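Local coordinates for protein aminodeoxyfutalosine deaminase (Deinococcus radiodurans, PDB 2IMR) that deaminates aminodeoxyfutalosine to futalosine in menaquinone biosynthesis, using one bound zinc ion per subunit, at residues 90-96 with 384-388; 109-113 with 261-267. All blocks are in the same frame, centred on the assembly; numbering follows the deposited sequence.

Two contacts of one amidohydrolase chain illustrate how a TIM-barrel enzyme joins parts that lie far apart in its sequence. Contact 1 (90-96 with 384-388) is the outer closure along the chain, and contact 2 (109-113 with 261-267) is nested inside the loop that it closes. They lie on opposite sides of the chain's centre, their own centres 37 Å apart and their nearest atoms about 20 Å apart, so they do not touch. Contact 1 precedes the zinc ligands in the chain, the side chain of V96 being about 9 Å from that of H99, whereas contact 2 comes closer to the active site through L112, whose side chain is about 8 Å from the zinc ion.

Contact 1: 90-96 with 384-388; sequences VIAPPPV and VRAAV
V90 and V384 meet tip to tip because each holds CG1 anti to its backbone N (chi1 near 180° in both), which turns CG2 beside that nitrogen and brings the two CG2 atoms to 4.0 Å. The contact joins the late helix 380-395 to the segment that leads from a small mixed sheet, where strand 90-91 lies beside strand 45-47, toward the zinc-binding strands of the amidohydrolase TIM barrel. That segment passes through three successive prolines before it reaches the metal-binding HxH motif of H99 and H101, and it packs against the helix on the way. V384 also offers its CG1 to the methyl of A92, at 4.1 Å, so both of its branches are used.

One turn further along the helix, V388 carries the largest share of the interface. Its CG1 lies against CB of P93, whereas its CG2, anti to the carbonyl carbon, rests 3.5 Å from the carbonyl O of P93. Strand 45-47 adds Y47, which packs on both A92 and V384, and the indole NE1 of W414 hydrogen-bonds to A92 O.

P95 sets its ring carbon CB against CB of A387 at 3.9 Å, and the next residue supplies the polar fastening. Proline has no amide hydrogen to give, so V96 is the first residue after P93, P94 and P95 able to donate one. Its N-H bonds to the carbonyl of A387, where the helix has a wider pi-type turn. The V96 N to A387 O distance is 2.9 Å, with an N-H...O angle of 159°.

Contact 2: 109-113 with 261-267; sequences FQALP and NRMPALY
This is a loop-to-helix contact on the TIM barrel, partly buried, in which the segment after helix 245-253 lies against helix 106-111 and the turn that follows. Both elements follow zinc-binding strands of the amidohydrolase fold, and L112 packs near H213, predicted to bind substrate, and E243, probably the proton donor.

At the solvent-facing side, Q110 and M263 cross obliquely, with NE2 of Q110 3.8 Å from SD of M263 in van der Waals contact. L266 reaches over Q110, its CD1 4.0 Å from that residue's carbonyl O. P113 presses ring carbon CG against the backbone, 4.0 Å from CA of R262, while the guanidinium group of R262 turns to W259, with an NH1 hydrogen bond to its carbonyl O and a cation-pi contact with its ring.

Y267 makes the polar link. With CG anti to its carbonyl carbon (chi1 -63°), its ring meets the A111 carbonyl at an edge, while W259 packs edge-to-face with it. A phenylalanine here would probably keep much of the packing but leave the buried A111 carbonyl without this donor. Y267 OH donates a hydrogen bond to A111 O at 2.6 Å, the donor tilted 26° from the carbonyl plane.

Contact 1: 90-96 with 384-388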
ATOM      1  N   VAL A  90      15.635   1.317  14.431  1.00 19.52           N
ATOM      2  CA  VAL A  90      15.733   1.886  13.104  1.00 20.05           C
ATOM      3  C   VAL A  90      16.007   3.374  12.980  1.00 20.85           C
ATOM      4  O   VAL A  90      15.425   4.200  13.689  1.00 19.23           O
ATOM      5  CB  VAL A  90      14.434   1.594  12.302  1.00 19.68           C
ATOM      6  CG1 VAL A  90      14.526   2.196  10.908  1.00 18.47           C
ATOM      7  CG2 VAL A  90      14.188   0.087  12.240  1.00 18.35           C
ATOM      8  N   ILE A  91      16.910   3.700  12.064  1.00 20.28           N
ATOM      9  CA  ILE A  91      17.224   5.080  11.743  1.00 21.37           C
ATOM     10  C   ILE A  91      17.017   5.146  10.240  1.00 21.33           C
ATOM     11  O   ILE A  91      17.722   4.473   9.481  1.00 23.00           O
ATOM     12  CB  ILE A  91      18.680   5.466  12.066  1.00 21.23           C
ATOM     13  CG1 ILE A  91      18.885   5.505  13.583  1.00 22.29           C
ATOM     14  CG2 ILE A  91      18.985   6.825  11.463  1.00 18.15           C
ATOM     15  CD1 ILE A  91      20.284   5.908  14.010  1.00 21.79           C
ATOM     16  N   ALA A  92      16.037   5.937   9.813  1.00 19.95           N
ATOM     17  CA  ALA A  92      15.723   6.071   8.396  1.00 21.58           C
ATOM     18  C   ALA A  92      14.681   7.154   8.173  1.00 23.33           C
ATOM     19  O   ALA A  92      14.018   7.593   9.115  1.00 23.20           O
ATOM     20  CB  ALA A  92      15.203   4.732   7.849  1.00 21.83           C
ATOM     21  N   PRO A  93      14.526   7.610   6.920  1.00 23.31           N
ATOM     22  CA  PRO A  93      13.534   8.647   6.645  1.00 23.53           C
ATOM     23  C   PRO A  93      12.169   8.115   7.074  1.00 23.90           C
ATOM     24  O   PRO A  93      11.998   6.902   7.221  1.00 22.14           O
ATOM     25  CB  PRO A  93      13.633   8.821   5.131  1.00 23.95           C
ATOM     26  CG  PRO A  93      15.075   8.501   4.853  1.00 24.09           C
ATOM     27  CD  PRO A  93      15.303   7.285   5.710  1.00 24.73           C
ATOM     28  N   PRO A  94      11.188   9.006   7.298  1.00 23.40           N
ATOM     29  CA  PRO A  94       9.865   8.525   7.703  1.00 23.73           C
ATOM     30  C   PRO A  94       9.318   7.588   6.628  1.00 22.98           C
ATOM     31  O   PRO A  94       9.421   7.877   5.436  1.00 20.44           O
ATOM     32  CB  PRO A  94       9.054   9.811   7.838  1.00 25.88           C
ATOM     33  CG  PRO A  94       9.739  10.754   6.892  1.00 25.72           C
ATOM     34  CD  PRO A  94      11.191  10.469   7.150  1.00 26.55           C
ATOM     35  N   PRO A  95       8.730   6.457   7.037  1.00 22.33           N
ATOM     36  CA  PRO A  95       8.187   5.500   6.069  1.00 20.22           C
ATOM     37  C   PRO A  95       6.952   5.974   5.318  1.00 19.73           C
ATOM     38  O   PRO A  95       6.200   6.827   5.785  1.00 18.65           O
ATOM     39  CB  PRO A  95       7.902   4.276   6.928  1.00 21.01           C
ATOM     40  CG  PRO A  95       7.461   4.894   8.225  1.00 20.81           C
ATOM     41  CD  PRO A  95       8.480   6.004   8.420  1.00 21.97           C
ATOM     42  N   VAL A  96       6.760   5.404   4.138  1.00 17.95           N
ATOM     43  CA  VAL A  96       5.616   5.726   3.305  1.00 18.13           C
ATOM     44  C   VAL A  96       4.508   4.717   3.589  1.00 17.84           C
ATOM     45  O   VAL A  96       4.767   3.516   3.698  1.00 17.40           O
ATOM     46  CB  VAL A  96       5.977   5.630   1.804  1.00 18.01           C
ATOM     47  CG1 VAL A  96       4.710   5.710   0.952  1.00 20.91           C
ATOM     48  CG2 VAL A  96       6.951   6.744   1.431  1.00 20.63           C
ATOM     49  N   VAL A 384      12.863  -2.488   6.054  1.00 20.55           N
ATOM     50  CA  VAL A 384      13.025  -1.045   6.147  1.00 20.33           C
ATOM     51  C   VAL A 384      13.106  -0.395   4.772  1.00 20.72           C
ATOM     52  O   VAL A 384      12.465   0.626   4.525  1.00 20.36           O
ATOM     53  CB  VAL A 384      14.266  -0.694   6.995  1.00 18.45           C
ATOM     54  CG1 VAL A 384      14.493   0.808   7.015  1.00 17.83           C
ATOM     55  CG2 VAL A 384      14.064  -1.211   8.408  1.00 19.17           C
ATOM     56  N   ARG A 385      13.879  -0.987   3.865  1.00 22.51           N
ATOM     57  CA  ARG A 385      13.986  -0.431   2.523  1.00 23.92           C
ATOM     58  C   ARG A 385      12.604  -0.392   1.872  1.00 23.24           C
ATOM     59  O   ARG A 385      12.248   0.573   1.199  1.00 23.17           O
ATOM     60  CB  ARG A 385      14.931  -1.275   1.662  1.00 27.72           C
ATOM     61  CG  ARG A 385      14.931  -0.848   0.208  1.00 32.26           C
ATOM     62  CD  ARG A 385      15.491  -1.924  -0.706  1.00 37.24           C
ATOM     63  NE  ARG A 385      14.985  -1.752  -2.064  1.00 40.80           N
ATOM     64  CZ  ARG A 385      15.172  -0.659  -2.798  1.00 41.83           C
ATOM     65  NH1 ARG A 385      15.863   0.361  -2.307  1.00 45.68           N
ATOM     66  NH2 ARG A 385      14.651  -0.578  -4.017  1.00 43.70           N
ATOM     67  N   ALA A 386      11.823  -1.447   2.076  1.00 22.66           N
ATOM     68  CA  ALA A 386      10.483  -1.512   1.508  1.00 21.70           C
ATOM     69  C   ALA A 386       9.601  -0.398   2.065  1.00 20.51           C
ATOM     70  O   ALA A 386       8.897   0.284   1.320  1.00 19.19           O
ATOM     71  CB  ALA A 386       9.852  -2.870   1.808  1.00 21.45           C
ATOM     72  N   ALA A 387       9.645  -0.216   3.381  1.00 19.54           N
ATOM     73  CA  ALA A 387       8.833   0.803   4.033  1.00 19.81           C
ATOM     74  C   ALA A 387       9.104   2.196   3.490  1.00 19.68           C
ATOM     75  O   ALA A 387       8.182   2.991   3.300  1.00 19.40           O
ATOM     76  CB  ALA A 387       9.074   0.780   5.543  1.00 18.79           C
ATOM     77  N   VAL A 388      10.373   2.487   3.229  1.00 19.98           N
ATOM     78  CA  VAL A 388      10.758   3.801   2.740  1.00 22.10           C
ATOM     79  C   VAL A 388      10.869   3.918   1.219  1.00 23.02           C
ATOM     80  O   VAL A 388      10.084   4.631   0.590  1.00 24.00           O
ATOM     81  CB  VAL A 388      12.096   4.243   3.372  1.00 23.76           C
ATOM     82  CG1 VAL A 388      12.482   5.626   2.865  1.00 24.19           C
ATOM     83  CG2 VAL A 388      11.972   4.246   4.888  1.00 24.52           C
TER

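Contact 2: 109-113 with 261-267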
ATOM      1  N   PHE A 109     -17.818  -2.441   2.105  1.00 23.09           N
ATOM      2  CA  PHE A 109     -17.825  -3.402   3.208  1.00 24.30           C
ATOM      3  C   PHE A 109     -18.855  -4.481   2.874  1.00 24.55           C
ATOM      4  O   PHE A 109     -18.602  -5.674   3.032  1.00 24.70           O
ATOM      5  CB  PHE A 109     -18.226  -2.727   4.523  1.00 25.34           C
ATOM      6  CG  PHE A 109     -17.080  -2.094   5.259  1.00 25.80           C
ATOM      7  CD1 PHE A 109     -16.303  -2.843   6.139  1.00 25.87           C
ATOM      8  CD2 PHE A 109     -16.765  -0.755   5.060  1.00 25.21           C
ATOM      9  CE1 PHE A 109     -15.224  -2.264   6.813  1.00 24.58           C
ATOM     10  CE2 PHE A 109     -15.691  -0.167   5.727  1.00 26.34           C
ATOM     11  CZ  PHE A 109     -14.918  -0.926   6.604  1.00 24.90           C
ATOM     12  N   GLN A 110     -20.019  -4.043   2.402  1.00 23.59           N
ATOM     13  CA  GLN A 110     -21.099  -4.954   2.047  1.00 24.59           C
ATOM     14  C   GLN A 110     -20.716  -5.882   0.899  1.00 23.47           C
ATOM     15  O   GLN A 110     -21.156  -7.028   0.848  1.00 21.49           O
ATOM     16  CB  GLN A 110     -22.358  -4.163   1.669  1.00 27.22           C
ATOM     17  CG  GLN A 110     -23.016  -3.445   2.844  1.00 33.85           C
ATOM     18  CD  GLN A 110     -24.334  -2.787   2.470  1.00 37.69           C
ATOM     19  OE1 GLN A 110     -24.365  -1.796   1.732  1.00 41.03           O
ATOM     20  NE2 GLN A 110     -25.434  -3.341   2.974  1.00 38.73           N
ATOM     21  N   ALA A 111     -19.892  -5.385  -0.016  1.00 21.49           N
ATOM     22  CA  ALA A 111     -19.468  -6.172  -1.169  1.00 21.64           C
ATOM     23  C   ALA A 111     -18.495  -7.298  -0.824  1.00 22.02           C
ATOM     24  O   ALA A 111     -18.382  -8.270  -1.567  1.00 22.55           O
ATOM     25  CB  ALA A 111     -18.839  -5.256  -2.205  1.00 22.08           C
ATOM     26  N   LEU A 112     -17.797  -7.169   0.300  1.00 22.26           N
ATOM     27  CA  LEU A 112     -16.813  -8.171   0.707  1.00 21.94           C
ATOM     28  C   LEU A 112     -17.234  -8.968   1.948  1.00 22.67           C
ATOM     29  O   LEU A 112     -17.074  -8.515   3.083  1.00 22.00           O
ATOM     30  CB  LEU A 112     -15.465  -7.483   0.946  1.00 20.88           C
ATOM     31  CG  LEU A 112     -14.987  -6.594  -0.212  1.00 22.25           C
ATOM     32  CD1 LEU A 112     -13.591  -6.052   0.083  1.00 23.08           C
ATOM     33  CD2 LEU A 112     -14.974  -7.400  -1.506  1.00 21.98           C
ATOM     34  N   PRO A 113     -17.763 -10.183   1.740  1.00 22.83           N
ATOM     35  CA  PRO A 113     -18.224 -11.078   2.804  1.00 24.75           C
ATOM     36  C   PRO A 113     -17.270 -11.292   3.975  1.00 24.99           C
ATOM     37  O   PRO A 113     -17.693 -11.246   5.132  1.00 23.20           O
ATOM     38  CB  PRO A 113     -18.514 -12.376   2.054  1.00 26.83           C
ATOM     39  CG  PRO A 113     -19.004 -11.878   0.737  1.00 25.71           C
ATOM     40  CD  PRO A 113     -17.997 -10.795   0.419  1.00 25.57           C
ATOM     41  N   ASN A 261     -21.859 -16.404  -0.345  1.00 26.38           N
ATOM     42  CA  ASN A 261     -22.390 -15.652   0.795  1.00 26.88           C
ATOM     43  C   ASN A 261     -22.471 -14.146   0.532  1.00 25.96           C
ATOM     44  O   ASN A 261     -22.605 -13.348   1.457  1.00 25.43           O
ATOM     45  CB  ASN A 261     -21.527 -15.922   2.031  1.00 30.31           C
ATOM     46  CG  ASN A 261     -21.591 -17.372   2.476  1.00 33.30           C
ATOM     47  OD1 ASN A 261     -20.574 -17.977   2.824  1.00 35.80           O
ATOM     48  ND2 ASN A 261     -22.795 -17.938   2.471  1.00 33.11           N
ATOM     49  N   ARG A 262     -22.394 -13.768  -0.739  1.00 25.50           N
ATOM     50  CA  ARG A 262     -22.463 -12.366  -1.144  1.00 23.67           C
ATOM     51  C   ARG A 262     -23.904 -11.882  -1.061  1.00 24.11           C
ATOM     52  O   ARG A 262     -24.828 -12.680  -0.886  1.00 23.29           O
ATOM     53  CB  ARG A 262     -22.012 -12.228  -2.599  1.00 24.03           C
ATOM     54  CG  ARG A 262     -23.029 -12.833  -3.581  1.00 25.29           C
ATOM     55  CD  ARG A 262     -22.564 -12.785  -5.025  1.00 22.71           C
ATOM     56  NE  ARG A 262     -23.584 -13.290  -5.949  1.00 22.24           N
ATOM     57  CZ  ARG A 262     -23.991 -14.557  -6.016  1.00 22.65           C
ATOM     58  NH1 ARG A 262     -23.474 -15.479  -5.212  1.00 19.43           N
ATOM     59  NH2 ARG A 262     -24.922 -14.905  -6.899  1.00 21.67           N
ATOM     60  N   MET A 263     -24.091 -10.572  -1.179  1.00 23.97           N
ATOM     61  CA  MET A 263     -25.430  -9.998  -1.195  1.00 26.35           C
ATOM     62  C   MET A 263     -25.753 -10.032  -2.685  1.00 25.56           C
ATOM     63  O   MET A 263     -25.150  -9.306  -3.468  1.00 23.35           O
ATOM     64  CB  MET A 263     -25.412  -8.562  -0.670  1.00 28.96           C
ATOM     65  CG  MET A 263     -25.097  -8.476   0.814  1.00 35.34           C
ATOM     66  SD  MET A 263     -25.237  -6.802   1.462  1.00 42.86           S
ATOM     67  CE  MET A 263     -27.007  -6.718   1.786  1.00 40.19           C
ATOM     68  N   PRO A 264     -26.702 -10.894  -3.091  1.00 26.98           N
ATOM     69  CA  PRO A 264     -27.138 -11.085  -4.480  1.00 26.28           C
ATOM     70  C   PRO A 264     -27.415  -9.863  -5.355  1.00 25.87           C
ATOM     71  O   PRO A 264     -27.040  -9.846  -6.530  1.00 23.97           O
ATOM     72  CB  PRO A 264     -28.365 -11.993  -4.335  1.00 28.39           C
ATOM     73  CG  PRO A 264     -28.870 -11.676  -2.964  1.00 29.27           C
ATOM     74  CD  PRO A 264     -27.602 -11.607  -2.168  1.00 26.99           C
ATOM     75  N   ALA A 265     -28.056  -8.844  -4.794  1.00 24.52           N
ATOM     76  CA  ALA A 265     -28.381  -7.653  -5.569  1.00 25.37           C
ATOM     77  C   ALA A 265     -27.163  -6.828  -5.991  1.00 24.24           C
ATOM     78  O   ALA A 265     -27.250  -6.024  -6.913  1.00 26.61           O
ATOM     79  CB  ALA A 265     -29.357  -6.776  -4.782  1.00 25.82           C
ATOM     80  N   LEU A 266     -26.028  -7.037  -5.333  1.00 23.70           N
ATOM     81  CA  LEU A 266     -24.820  -6.272  -5.646  1.00 22.69           C
ATOM     82  C   LEU A 266     -23.968  -6.827  -6.785  1.00 21.11           C
ATOM     83  O   LEU A 266     -23.010  -6.179  -7.211  1.00 18.24           O
ATOM     84  CB  LEU A 266     -23.936  -6.157  -4.401  1.00 25.56           C
ATOM     85  CG  LEU A 266     -24.539  -5.617  -3.103  1.00 28.81           C
ATOM     86  CD1 LEU A 266     -23.424  -5.434  -2.077  1.00 29.69           C
ATOM     87  CD2 LEU A 266     -25.239  -4.297  -3.356  1.00 29.75           C
ATOM     88  N   TYR A 267     -24.314  -8.011  -7.283  1.00 18.79           N
ATOM     89  CA  TYR A 267     -23.530  -8.643  -8.345  1.00 19.24           C
ATOM     90  C   TYR A 267     -24.366  -9.364  -9.399  1.00 19.28           C
ATOM     91  O   TYR A 267     -25.535  -9.666  -9.179  1.00 17.91           O
ATOM     92  CB  TYR A 267     -22.623  -9.743  -7.772  1.00 18.43           C
ATOM     93  CG  TYR A 267     -21.545  -9.349  -6.796  1.00 18.47           C
ATOM     94  CD1 TYR A 267     -21.816  -9.199  -5.434  1.00 18.49           C
ATOM     95  CD2 TYR A 267     -20.228  -9.210  -7.225  1.00 18.01           C
ATOM     96  CE1 TYR A 267     -20.786  -8.927  -4.522  1.00 18.43           C
ATOM     97  CE2 TYR A 267     -19.199  -8.941  -6.332  1.00 19.15           C
ATOM     98  CZ  TYR A 267     -19.481  -8.801  -4.985  1.00 18.86           C
ATOM     99  OH  TYR A 267     -18.447  -8.532  -4.122  1.00 17.61           O
TER